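PDB 3R8E: hypothetical sugar kinase from Cytophaga hutchinsonii, which probably phosphorylates a sugar at the expense of ATP, as a kinase of the ROK family with a ribonuclease H-like core. Local coordinates for residues G34-T37 / E41-N44. Numbering follows the deposited sequence.
Sequences GLVT and EIQN
The Q43 amide turns one face to T37, whose CG2 methyl stands above its nitrogen end, 3.6 Å from NE2; the two side chains cross at about a right angle. The E41 carboxylate comes to that same nitrogen, lying slightly displaced toward the other face. The bond from Q43 NE2 to E41 OE2 is weak, 3.5 Å long and bent to 142° at the hydrogen.

Beneath this cluster the backbones pair antiparallel. L35 and Q43 form a hydrogen-bonded pair: L35 N reaches Q43 O at 2.9 Å, and Q43 N returns to L35 O at 2.7 Å. V36 and I42 form the adjoining non-hydrogen-bonded pair, in which V36 CG2 lies 4.4 Å from I42 CG1, a loose apolar contact. I42 CG2 instead rests on the CA of G34.

Toward the turn, T37 N donates to E41 O at 3.0 Å, but the return bond is made differently. T37 O is 4.2 Å from E41 N, whereas T37 OG1 accepts from that nitrogen at 2.9 Å. A chi1 of 68°, which puts the hydroxyl between the backbone N and the carbonyl carbon, directs it to E41 while leaving the methyl beside Q43.

Strands 30-36 and 42-43 thus make a beta hairpin; strand 30-36 is also bonded to strand 21-25, through G34 with G23 and V36 with I21, which ties the hairpin into the mixed sheet. V36 and I42 face helix 308-318, while L35, on the other face, meets F70 of helix 59-73. The chemistry implies that T37 closes the hairpin with both its amide and its hydroxyl, whereas the weak bond from Q43 to the solvent-exposed residue E41 probably contributes little.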
loop_
_atom_site.group_PDB
_atom_site.type_symbol
_atom_site.label_atom_id
_atom_site.label_comp_id
_atom_site.label_asym_id
_atom_site.label_seq_id
_atom_site.Cartn_x
_atom_site.Cartn_y
_atom_site.Cartn_z
ATOM N N GLY A 34 14.984 27.947 4.512
ATOM C CA GLY A 34 15.016 28.233 5.940
ATOM C C GLY A 34 16.143 27.560 6.684
ATOM O O GLY A 34 16.517 26.426 6.371
ATOM N N LEU A 35 16.679 28.262 7.686
ATOM C CA LEU A 35 17.725 27.718 8.539
ATOM C C LEU A 35 17.051 27.026 9.708
ATOM O O LEU A 35 16.289 27.657 10.442
ATOM C CB LEU A 35 18.695 28.812 8.994
ATOM C CG LEU A 35 20.174 28.451 8.913
ATOM C CD1 LEU A 35 20.619 28.235 7.473
ATOM C CD2 LEU A 35 21.021 29.524 9.549
ATOM N N VAL A 36 17.297 25.729 9.864
ATOM C CA VAL A 36 16.630 24.928 10.890
ATOM C C VAL A 36 17.570 24.631 12.058
ATOM O O VAL A 36 18.698 24.185 11.853
ATOM C CB VAL A 36 16.042 23.628 10.274
ATOM C CG1 VAL A 36 15.358 22.754 11.326
ATOM C CG2 VAL A 36 15.073 23.950 9.135
ATOM N N THR A 37 17.067 24.870 13.285
ATOM C CA THR A 37 17.756 24.623 14.556
ATOM C C THR A 37 17.518 23.162 14.997
ATOM O O THR A 37 16.537 22.565 14.535
ATOM C CB THR A 37 17.249 25.608 15.647
ATOM O OG1 THR A 37 15.895 25.305 15.976
ATOM C CG2 THR A 37 17.380 27.069 15.254
ATOM N N GLU A 41 13.191 25.108 15.035
ATOM C CA GLU A 41 12.863 26.506 14.770
ATOM C C GLU A 41 13.393 26.868 13.381
ATOM O O GLU A 41 14.499 26.451 13.025
ATOM C CB GLU A 41 13.462 27.420 15.858
ATOM C CG GLU A 41 13.102 28.895 15.739
ATOM C CD GLU A 41 14.016 29.862 16.471
ATOM O OE1 GLU A 41 14.513 29.513 17.568
ATOM O OE2 GLU A 41 14.218 30.984 15.954
ATOM N N ILE A 42 12.601 27.615 12.595
ATOM C CA ILE A 42 13.010 28.068 11.261
ATOM C C ILE A 42 13.436 29.529 11.370
ATOM O O ILE A 42 12.651 30.374 11.810
ATOM C CB ILE A 42 11.915 27.853 10.175
ATOM C CG1 ILE A 42 11.519 26.361 10.069
ATOM C CG2 ILE A 42 12.373 28.402 8.802
ATOM C CD1 ILE A 42 10.217 26.099 9.361
ATOM N N GLN A 43 14.685 29.815 10.978
ATOM C CA GLN A 43 15.255 31.162 10.980
ATOM C C GLN A 43 15.487 31.622 9.551
ATOM O O GLN A 43 15.841 30.809 8.690
ATOM C CB GLN A 43 16.568 31.207 11.780
ATOM C CG GLN A 43 16.375 31.087 13.291
ATOM C CD GLN A 43 17.669 31.076 14.078
ATOM O OE1 GLN A 43 18.737 31.487 13.605
ATOM N NE2 GLN A 43 17.596 30.615 15.317
ATOM N N ASN A 44 15.284 32.932 9.303
ATOM C CA ASN A 44 15.458 33.603 8.010
ATOM C C ASN A 44 14.651 32.910 6.894
ATOM O O ASN A 44 15.189 32.631 5.817
ATOM C CB ASN A 44 16.952 33.698 7.636
ATOM C CG ASN A 44 17.287 34.723 6.572
ATOM O OD1 ASN A 44 16.611 35.746 6.405
ATOM N ND2 ASN A 44 18.353 34.468 5.829
#